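DNA polymerase beta (Leishmania infantum, PDB 4P4M) adds deoxynucleotides to the 3' end of a DNA primer as a family X polymerase, and probably serves in base excision and strand-break repair. Local coordinates at residues H105-R110 with D139-G144; L242-M247 with V272-I277. One frame throughout, in Å; residues are numbered along the deposited sequence.

Contact 1: residues H105-R110 with D139-G144; sequences HGFGPR and DQQRVG. With NA (sodium ion), chain F; nucleotides of chain B.
The hairpin loop of a helix-hairpin-helix motif, running from His105 through Gly106 and Phe107 to Gly108, packs against helix 139-146 by way of Gln141 and Gly144. Gln141 does most of the holding. Its amide NE2 donates to Gly106 O at 3.1 Å, nearly straight at 165°; the acceptor lies in the plane of the amide, yet the donor stands above the carbonyl plane of Gly106. The same side chain is laid over one face of the Phe107 ring: Gln141 CG is 4.0 Å from the ring centroid in a CH-pi contact, and amide and ring planes are only 9° apart, stacked. Phe107 CG turns away from its own carbonyl carbon (chi1 -69°), which swings the ring under the glutamine. Gln141 N donates to Thr138 OG1 at the start of the helix. The two backbones come nearest at Gly144, whose CA lies 3.7 Å from His105 O. A water joins them, accepting from His105 N and donating to Gly144 O. Beyond, in the conformer modelled here, the edge of the His105 ring looks toward Gln140 NE2, while C5' of DT4 of chain B sits over the rim of one ring face.

The loop's other side grips DNA. Gly106 N donates to DT4 OP1 of chain B at 2.7 Å, and Gly108 N and Arg110 N each take one phosphate oxygen of DG3 of chain B, Gly108 as N-cap of helix 109-119. Sodium bridges Phe107 O (2.6 Å) and OP1 of DT4 of chain B, with Thr102, Val104 and two waters completing its shell. Such sequence-independent, cation-assisted phosphate binding is the hallmark of the helix-hairpin-helix motif in family X polymerases.

Contact 2: residues L242-M247 with V272-I277; sequences LKYMGM and VDIRLI. With nucleotides of chain C; nucleotides of chain B.
Strands 243-247 and 272-277 run antiparallel, their axes 4.8 Å apart at closest and at 167° to one another, laced by five backbone hydrogen bonds from Leu276 N to Leu242 O at one end to Val272 N to Gly246 O at the other. Tyr244 and Ile274 form a hydrogen-bonded pair, Tyr244 N to Ile274 O and Ile274 N to Tyr244 O, both 2.9 Å; on that face Tyr244 CD2 meets Ile274 CD1 at 4.1 Å beside helix 219-229.

Lys243, Met245, Asp273 and Arg275 occupy the DNA-facing side. The Met245 and Asp273 side chains run alongside each other, Met245 CG 3.4 Å from Asp273 OD1; a water lies within hydrogen-bonding reach of that oxygen and of Gly246 O. Asp273 OD2 approaches the sugar of DA5 of chain B, close to Asp196. In the Arg275 conformer modelled here, the bend at chi2 (-77°) brings CD to 3.5 Å from Lys243 CB, and that at chi3 (-55°) turns the rim of one guanidinium face over the sugar of DC4 of chain C; Glu312 salt-bridges NH2. Lys243, extended, reaches O2 of DC4 of chain C with NZ in a weak bond, while its backbone N and that of Leu242 share OP1 of DT5 of chain C. A strand pair carrying an aspartate up to two magnesium-binding aspartates is characteristic of the nucleotidyltransferase palm of family X polymerases.

Overall arrangement
The two contacts lie in series along the chain, 105-110 with 139-144 in the fingers domain and 242-247 with 272-277 in the palm, their centres about 17 Å apart. They nevertheless touch: Met245 CE lies 4.1 Å from both His105 NE2 and Gln140 NE2, and Met247 CG is 4.0 Å from Val143 CG1. Consecutive nucleotides of chain B pass from contact 1 to contact 2, which also grips chain C. Contact 2 is nearer to catalysis, the side chain of Asp273 being about 3 Å from that of Asp196 and about 5 Å from the bound dideoxythymidine triphosphate, against about 9 Å for His105.

Contact 1: residues H105-R110 with D139-G144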
loop_
_atom_site.group_PDB
_atom_site.type_symbol
_atom_site.label_atom_id
_atom_site.label_comp_id
_atom_site.label_asym_id
_atom_site.label_seq_id
_atom_site.Cartn_x
_atom_site.Cartn_y
_atom_site.Cartn_z
ATOM N N HIS A 105 -9.284 1.989 12.480
ATOM C CA HIS A 105 -8.565 1.137 11.530
ATOM C C HIS A 105 -8.658 -0.333 11.942
ATOM O O HIS A 105 -8.303 -0.682 13.080
ATOM C CB HIS A 105 -7.092 1.584 11.482
ATOM C CG HIS A 105 -6.321 1.058 10.310
ATOM N ND1 HIS A 105 -5.953 1.645 9.145
ATOM C CD2 HIS A 105 -5.789 -0.214 10.275
ATOM C CE1 HIS A 105 -5.234 0.719 8.429
ATOM N NE2 HIS A 105 -5.151 -0.396 9.134
ATOM N N GLY A 106 -9.120 -1.189 11.033
ATOM C CA GLY A 106 -9.258 -2.608 11.317
ATOM C C GLY A 106 -10.679 -3.044 11.651
ATOM O O GLY A 106 -10.975 -4.243 11.719
ATOM N N PHE A 107 -11.566 -2.081 11.873
ATOM C CA PHE A 107 -12.961 -2.404 12.173
ATOM C C PHE A 107 -13.854 -2.080 10.990
ATOM O O PHE A 107 -13.951 -0.937 10.583
ATOM C CB PHE A 107 -13.446 -1.660 13.427
ATOM C CG PHE A 107 -12.811 -2.142 14.693
ATOM C CD1 PHE A 107 -11.562 -1.685 15.077
ATOM C CD2 PHE A 107 -13.455 -3.071 15.497
ATOM C CE1 PHE A 107 -10.968 -2.140 16.243
ATOM C CE2 PHE A 107 -12.869 -3.525 16.663
ATOM C CZ PHE A 107 -11.625 -3.060 17.036
ATOM N N GLY A 108 -14.500 -3.092 10.426
ATOM C CA GLY A 108 -15.489 -2.855 9.393
ATOM C C GLY A 108 -16.878 -3.054 9.978
ATOM O O GLY A 108 -17.019 -3.282 11.185
ATOM N N PRO A 109 -17.915 -2.981 9.129
ATOM C CA PRO A 109 -19.300 -3.142 9.594
ATOM C C PRO A 109 -19.502 -4.419 10.407
ATOM O O PRO A 109 -20.273 -4.430 11.369
ATOM C CB PRO A 109 -20.093 -3.209 8.291
ATOM C CG PRO A 109 -19.281 -2.418 7.326
ATOM C CD PRO A 109 -17.845 -2.687 7.687
ATOM N N ARG A 110 -18.810 -5.487 10.030
ATOM C CA ARG A 110 -18.986 -6.766 10.707
ATOM C C ARG A 110 -18.490 -6.733 12.153
ATOM O O ARG A 110 -19.192 -7.172 13.069
ATOM C CB ARG A 110 -18.295 -7.888 9.929
ATOM C CG ARG A 110 -18.678 -9.277 10.395
ATOM C CD ARG A 110 -20.187 -9.432 10.396
ATOM N NE ARG A 110 -20.772 -9.013 9.126
ATOM C CZ ARG A 110 -21.017 -9.837 8.112
ATOM N NH1 ARG A 110 -20.732 -11.127 8.223
ATOM N NH2 ARG A 110 -21.548 -9.370 6.990
ATOM N N ASP A 139 -4.540 -8.609 16.783
ATOM C CA ASP A 139 -3.377 -7.739 16.927
ATOM C C ASP A 139 -3.463 -6.497 16.029
ATOM O O ASP A 139 -3.062 -5.401 16.430
ATOM C CB ASP A 139 -2.084 -8.524 16.670
ATOM C CG ASP A 139 -1.674 -9.375 17.864
ATOM O OD1 ASP A 139 -2.422 -9.401 18.869
ATOM O OD2 ASP A 139 -0.606 -10.021 17.801
ATOM N N GLN A 140 -4.002 -6.660 14.826
ATOM C CA GLN A 140 -4.147 -5.524 13.906
ATOM C C GLN A 140 -5.170 -4.467 14.359
ATOM O O GLN A 140 -4.981 -3.259 14.153
ATOM C CB GLN A 140 -4.529 -6.003 12.509
ATOM C CG GLN A 140 -4.846 -4.841 11.570
ATOM C CD GLN A 140 -4.914 -5.251 10.107
ATOM O OE1 GLN A 140 -4.846 -6.438 9.773
ATOM N NE2 GLN A 140 -5.052 -4.261 9.224
ATOM N N GLN A 141 -6.276 -4.923 14.936
ATOM C CA GLN A 141 -7.282 -4.005 15.461
ATOM C C GLN A 141 -6.705 -3.257 16.651
ATOM O O GLN A 141 -7.031 -2.085 16.889
ATOM C CB GLN A 141 -8.562 -4.772 15.845
ATOM C CG GLN A 141 -9.420 -5.118 14.632
ATOM C CD GLN A 141 -10.465 -6.194 14.901
ATOM O OE1 GLN A 141 -10.421 -6.888 15.914
ATOM N NE2 GLN A 141 -11.407 -6.336 13.978
ATOM N N ARG A 142 -5.832 -3.931 17.396
ATOM C CA ARG A 142 -5.240 -3.329 18.586
ATOM C C ARG A 142 -4.325 -2.160 18.234
ATOM O O ARG A 142 -4.229 -1.189 18.991
ATOM C CB ARG A 142 -4.504 -4.376 19.427
ATOM C CG ARG A 142 -5.428 -5.462 19.962
ATOM C CD ARG A 142 -4.797 -6.285 21.076
ATOM N NE ARG A 142 -5.636 -7.436 21.407
ATOM C CZ ARG A 142 -6.640 -7.412 22.281
ATOM N NH1 ARG A 142 -6.936 -6.294 22.930
ATOM N NH2 ARG A 142 -7.347 -8.511 22.508
ATOM N N VAL A 143 -3.653 -2.252 17.090
ATOM C CA VAL A 143 -2.827 -1.142 16.620
ATOM C C VAL A 143 -3.695 0.048 16.219
ATOM O O VAL A 143 -3.367 1.197 16.521
ATOM C CB VAL A 143 -1.904 -1.566 15.441
ATOM C CG1 VAL A 143 -1.210 -0.355 14.842
ATOM C CG2 VAL A 143 -0.891 -2.600 15.914
ATOM N N GLY A 144 -4.813 -0.219 15.552
ATOM C CA GLY A 144 -5.718 0.852 15.159
ATOM C C GLY A 144 -6.255 1.622 16.353
ATOM O O GLY A 144 -6.450 2.844 16.310
HETATM NA NA NA F . -12.419 1.071 9.800
ATOM P P DG B 3 -15.237 -6.321 8.932
ATOM O OP1 DG B 3 -15.268 -6.101 10.390
ATOM O OP2 DG B 3 -16.391 -5.952 8.086
ATOM O "O5'" DG B 3 -13.948 -5.568 8.346
ATOM C "C5'" DG B 3 -12.692 -5.728 8.998
ATOM C "C4'" DG B 3 -11.572 -5.142 8.148
ATOM O "O4'" DG B 3 -11.327 -6.010 7.004
ATOM C "C3'" DG B 3 -11.844 -3.747 7.582
ATOM O "O3'" DG B 3 -10.972 -2.791 8.217
ATOM C "C2'" DG B 3 -11.587 -3.884 6.077
ATOM C "C1'" DG B 3 -10.807 -5.195 5.977
ATOM N N9 DG B 3 -10.928 -5.846 4.667
ATOM C C8 DG B 3 -12.070 -6.094 3.933
ATOM N N7 DG B 3 -11.842 -6.689 2.785
ATOM C C5 DG B 3 -10.463 -6.842 2.756
ATOM C C6 DG B 3 -9.634 -7.410 1.760
ATOM O O6 DG B 3 -9.987 -7.899 0.681
ATOM N N1 DG B 3 -8.282 -7.364 2.117
ATOM C C2 DG B 3 -7.804 -6.831 3.297
ATOM N N2 DG B 3 -6.476 -6.875 3.476
ATOM N N3 DG B 3 -8.575 -6.293 4.244
ATOM C C4 DG B 3 -9.887 -6.329 3.901
ATOM P P DT B 4 -10.932 -1.265 7.724
ATOM O OP1 DT B 4 -10.504 -0.437 8.866
ATOM O OP2 DT B 4 -12.183 -0.984 6.989
ATOM O "O5'" DT B 4 -9.709 -1.232 6.693
ATOM C "C5'" DT B 4 -8.446 -1.707 7.132
ATOM C "C4'" DT B 4 -7.459 -1.777 5.980
ATOM O "O4'" DT B 4 -7.884 -2.773 5.009
ATOM C "C3'" DT B 4 -7.279 -0.464 5.231
ATOM O "O3'" DT B 4 -5.911 -0.178 5.337
ATOM C "C2'" DT B 4 -7.729 -0.753 3.797
ATOM C "C1'" DT B 4 -7.664 -2.278 3.701
ATOM N N1 DT B 4 -8.670 -2.861 2.747
ATOM C C2 DT B 4 -8.231 -3.662 1.710
ATOM O O2 DT B 4 -7.062 -3.931 1.517
ATOM N N3 DT B 4 -9.217 -4.143 0.893
ATOM C C4 DT B 4 -10.570 -3.910 0.994
ATOM O O4 DT B 4 -11.364 -4.393 0.191
ATOM C C5 DT B 4 -10.970 -3.069 2.100
ATOM C C7 DT B 4 -12.423 -2.743 2.316
ATOM C C6 DT B 4 -10.015 -2.592 2.910
ATOM P P DA B 2 -17.876 -11.053 5.258
ATOM O OP1 DA B 2 -18.922 -11.123 6.298
ATOM O OP2 DA B 2 -18.122 -10.340 3.982
ATOM O "O5'" DA B 2 -16.560 -10.411 5.899
ATOM C "C5'" DA B 2 -16.002 -10.960 7.078
ATOM C "C4'" DA B 2 -15.000 -9.982 7.668
ATOM O "O4'" DA B 2 -13.686 -10.158 7.081
ATOM C "C3'" DA B 2 -15.337 -8.510 7.486
ATOM O "O3'" DA B 2 -14.911 -7.870 8.680
ATOM C "C2'" DA B 2 -14.508 -8.102 6.264
ATOM C "C1'" DA B 2 -13.273 -8.997 6.381
ATOM N N9 DA B 2 -12.697 -9.506 5.131
ATOM C C8 DA B 2 -13.373 -9.952 4.030
ATOM N N7 DA B 2 -12.595 -10.378 3.060
ATOM C C5 DA B 2 -11.316 -10.220 3.563
ATOM C C6 DA B 2 -10.045 -10.495 3.019
ATOM N N6 DA B 2 -9.855 -11.013 1.795
ATOM N N1 DA B 2 -8.974 -10.215 3.790
ATOM C C2 DA B 2 -9.158 -9.695 5.010
ATOM N N3 DA B 2 -10.304 -9.398 5.628
ATOM C C4 DA B 2 -11.358 -9.685 4.841
HETATM O O HOH W 1 -7.602 3.787 13.965
HETATM O O HOH W 2 -10.958 2.900 9.186
HETATM O O HOH W 3 -13.496 1.334 7.640
#

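Contact 2: residues L242-M247 with V272-I277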
loop_
_atom_site.group_PDB
_atom_site.type_symbol
_atom_site.label_atom_id
_atom_site.label_comp_id
_atom_site.label_asym_id
_atom_site.label_seq_id
_atom_site.Cartn_x
_atom_site.Cartn_y
_atom_site.Cartn_z
ATOM N N LEU A 242 5.014 -9.883 0.333
ATOM C CA LEU A 242 4.823 -8.848 -0.688
ATOM C C LEU A 242 4.426 -7.473 -0.135
ATOM O O LEU A 242 4.702 -6.437 -0.765
ATOM C CB LEU A 242 3.719 -9.278 -1.662
ATOM C CG LEU A 242 4.007 -10.485 -2.551
ATOM C CD1 LEU A 242 2.704 -11.027 -3.134
ATOM C CD2 LEU A 242 4.995 -10.096 -3.654
ATOM N N LYS A 243 3.754 -7.473 1.018
ATOM C CA LYS A 243 3.130 -6.261 1.543
ATOM C C LYS A 243 3.317 -6.120 3.057
ATOM O O LYS A 243 3.054 -7.055 3.825
ATOM C CB LYS A 243 1.638 -6.258 1.177
ATOM C CG LYS A 243 0.778 -5.139 1.800
ATOM C CD LYS A 243 -0.652 -5.338 1.272
ATOM C CE LYS A 243 -1.717 -4.610 2.039
ATOM N NZ LYS A 243 -3.074 -5.150 1.666
ATOM N N TYR A 244 3.775 -4.942 3.477
ATOM C CA TYR A 244 3.923 -4.622 4.895
ATOM C C TYR A 244 3.044 -3.401 5.220
ATOM O O TYR A 244 3.024 -2.436 4.456
ATOM C CB TYR A 244 5.391 -4.298 5.243
ATOM C CG TYR A 244 5.515 -3.716 6.643
ATOM C CD1 TYR A 244 5.637 -4.546 7.758
ATOM C CD2 TYR A 244 5.467 -2.344 6.850
ATOM C CE1 TYR A 244 5.721 -4.015 9.037
ATOM C CE2 TYR A 244 5.547 -1.803 8.132
ATOM C CZ TYR A 244 5.674 -2.648 9.217
ATOM O OH TYR A 244 5.751 -2.111 10.490
ATOM N N MET A 245 2.318 -3.454 6.337
ATOM C CA MET A 245 1.558 -2.301 6.833
ATOM C C MET A 245 1.855 -2.123 8.322
ATOM O O MET A 245 1.619 -3.042 9.110
ATOM C CB MET A 245 0.047 -2.528 6.659
ATOM C CG MET A 245 -0.429 -2.648 5.214
ATOM S SD MET A 245 -2.098 -3.356 5.090
ATOM C CE MET A 245 -3.009 -2.369 6.277
ATOM N N GLY A 246 2.355 -0.946 8.704
ATOM C CA GLY A 246 2.674 -0.657 10.095
ATOM C C GLY A 246 2.716 0.831 10.423
ATOM O O GLY A 246 2.222 1.662 9.653
ATOM N N MET A 247 3.294 1.164 11.574
ATOM C CA MET A 247 3.421 2.551 12.015
ATOM C C MET A 247 4.905 2.901 12.046
ATOM O O MET A 247 5.701 2.202 12.685
ATOM C CB MET A 247 2.833 2.742 13.422
ATOM C CG MET A 247 1.351 2.378 13.571
ATOM S SD MET A 247 0.235 3.359 12.534
ATOM C CE MET A 247 0.601 5.015 13.140
ATOM N N VAL A 272 2.578 3.527 7.434
ATOM C CA VAL A 272 3.550 3.265 6.384
ATOM C C VAL A 272 3.209 1.935 5.711
ATOM O O VAL A 272 3.100 0.911 6.380
ATOM C CB VAL A 272 5.002 3.252 6.945
ATOM C CG1 VAL A 272 6.019 2.855 5.844
ATOM C CG2 VAL A 272 5.359 4.626 7.547
ATOM N N ASP A 273 3.021 1.968 4.388
ATOM C CA ASP A 273 2.744 0.765 3.595
ATOM C C ASP A 273 3.910 0.529 2.633
ATOM O O ASP A 273 4.295 1.442 1.903
ATOM C CB ASP A 273 1.445 0.945 2.773
ATOM C CG ASP A 273 0.187 0.980 3.634
ATOM O OD1 ASP A 273 0.252 0.709 4.857
ATOM O OD2 ASP A 273 -0.891 1.261 3.069
ATOM N N ILE A 274 4.488 -0.675 2.634
ATOM C CA ILE A 274 5.583 -0.986 1.700
ATOM C C ILE A 274 5.185 -2.172 0.807
ATOM O O ILE A 274 4.745 -3.196 1.322
ATOM C CB ILE A 274 6.899 -1.329 2.465
ATOM C CG1 ILE A 274 7.234 -0.236 3.492
ATOM C CG2 ILE A 274 8.072 -1.586 1.479
ATOM C CD1 ILE A 274 8.331 -0.619 4.508
ATOM N N ARG A 275 5.288 -2.017 -0.520
ATOM C CA ARG A 275 4.994 -3.126 -1.437
ATOM C C ARG A 275 6.261 -3.503 -2.202
ATOM O O ARG A 275 6.941 -2.645 -2.768
ATOM C CB ARG A 275 3.860 -2.790 -2.434
ATOM C CG ARG A 275 2.408 -2.836 -1.889
ATOM C CD ARG A 275 1.828 -4.263 -1.730
ATOM N NE ARG A 275 1.884 -5.066 -2.958
ATOM C CZ ARG A 275 0.817 -5.390 -3.688
ATOM N NH1 ARG A 275 -0.381 -4.991 -3.296
ATOM N NH2 ARG A 275 0.944 -6.121 -4.801
ATOM N N LEU A 276 6.579 -4.798 -2.205
ATOM C CA LEU A 276 7.746 -5.317 -2.924
ATOM C C LEU A 276 7.306 -5.755 -4.332
ATOM O O LEU A 276 6.381 -6.560 -4.466
ATOM C CB LEU A 276 8.342 -6.520 -2.165
ATOM C CG LEU A 276 9.514 -7.264 -2.831
ATOM C CD1 LEU A 276 10.752 -6.370 -3.054
ATOM C CD2 LEU A 276 9.898 -8.538 -2.017
ATOM N N ILE A 277 7.959 -5.219 -5.364
ATOM C CA ILE A 277 7.485 -5.354 -6.756
ATOM C C ILE A 277 8.637 -5.775 -7.673
ATOM O O ILE A 277 9.748 -5.262 -7.532
ATOM C CB ILE A 277 6.911 -3.997 -7.274
ATOM C CG1 ILE A 277 5.678 -3.563 -6.464
ATOM C CG2 ILE A 277 6.583 -4.056 -8.798
ATOM C CD1 ILE A 277 4.463 -4.499 -6.587
ATOM P P DC C 4 -1.825 -10.271 -4.905
ATOM O OP1 DC C 4 -0.444 -10.511 -5.383
ATOM O OP2 DC C 4 -2.834 -11.354 -4.970
ATOM O "O5'" DC C 4 -1.759 -9.785 -3.384
ATOM C "C5'" DC C 4 -0.987 -8.637 -3.019
ATOM C "C4'" DC C 4 -0.871 -8.528 -1.509
ATOM O "O4'" DC C 4 -2.146 -8.051 -0.987
ATOM C "C3'" DC C 4 -0.540 -9.822 -0.769
ATOM O "O3'" DC C 4 0.387 -9.449 0.255
ATOM C "C2'" DC C 4 -1.903 -10.292 -0.244
ATOM C "C1'" DC C 4 -2.688 -8.981 -0.078
ATOM N N1 DC C 4 -4.160 -9.078 -0.394
ATOM C C2 DC C 4 -5.068 -8.493 0.491
ATOM O O2 DC C 4 -4.621 -7.929 1.499
ATOM N N3 DC C 4 -6.401 -8.565 0.233
ATOM C C4 DC C 4 -6.829 -9.185 -0.870
ATOM N N4 DC C 4 -8.156 -9.222 -1.076
ATOM C C5 DC C 4 -5.919 -9.797 -1.792
ATOM C C6 DC C 4 -4.602 -9.718 -1.526
ATOM P P DT C 5 1.079 -10.548 1.196
ATOM O OP1 DT C 5 2.419 -10.039 1.568
ATOM O OP2 DT C 5 0.926 -11.890 0.559
ATOM O "O5'" DT C 5 0.164 -10.543 2.519
ATOM C "C5'" DT C 5 0.182 -9.381 3.377
ATOM C "C4'" DT C 5 -0.807 -9.543 4.539
ATOM O "O4'" DT C 5 -2.156 -9.568 3.990
ATOM C "C3'" DT C 5 -0.674 -10.767 5.460
ATOM O "O3'" DT C 5 -0.706 -10.221 6.790
ATOM C "C2'" DT C 5 -1.888 -11.629 5.091
ATOM C "C1'" DT C 5 -2.899 -10.562 4.687
ATOM N N1 DT C 5 -4.006 -10.947 3.743
ATOM C C2 DT C 5 -5.284 -10.530 4.056
ATOM O O2 DT C 5 -5.550 -9.919 5.072
ATOM N N3 DT C 5 -6.252 -10.873 3.153
ATOM C C4 DT C 5 -6.060 -11.574 1.980
ATOM O O4 DT C 5 -6.998 -11.828 1.231
ATOM C C5 DT C 5 -4.700 -11.976 1.695
ATOM C C7 DT C 5 -4.407 -12.746 0.439
ATOM C C6 DT C 5 -3.736 -11.649 2.577
ATOM P P DA B 5 -5.254 1.021 4.496
ATOM O OP1 DA B 5 -4.146 1.579 5.300
ATOM O OP2 DA B 5 -6.337 1.917 4.050
ATOM O "O5'" DA B 5 -4.598 0.278 3.256
ATOM C "C5'" DA B 5 -3.960 0.968 2.229
ATOM C "C4'" DA B 5 -3.325 -0.033 1.288
ATOM O "O4'" DA B 5 -4.318 -0.998 0.849
ATOM C "C3'" DA B 5 -2.815 0.626 0.015
ATOM O "O3'" DA B 5 -1.808 -0.197 -0.596
ATOM C "C2'" DA B 5 -4.123 0.693 -0.777
ATOM C "C1'" DA B 5 -4.659 -0.707 -0.505
ATOM N N9 DA B 5 -6.096 -0.944 -0.718
ATOM C C8 DA B 5 -7.149 -0.616 0.091
ATOM N N7 DA B 5 -8.320 -1.007 -0.368
ATOM C C5 DA B 5 -8.020 -1.643 -1.565
ATOM C C6 DA B 5 -8.815 -2.282 -2.547
ATOM N N6 DA B 5 -10.150 -2.390 -2.483
ATOM N N1 DA B 5 -8.181 -2.814 -3.619
ATOM C C2 DA B 5 -6.849 -2.709 -3.687
ATOM N N3 DA B 5 -6.002 -2.132 -2.832
ATOM C C4 DA B 5 -6.652 -1.615 -1.784
HETATM O O HOH W 4 0.059 1.270 7.643
#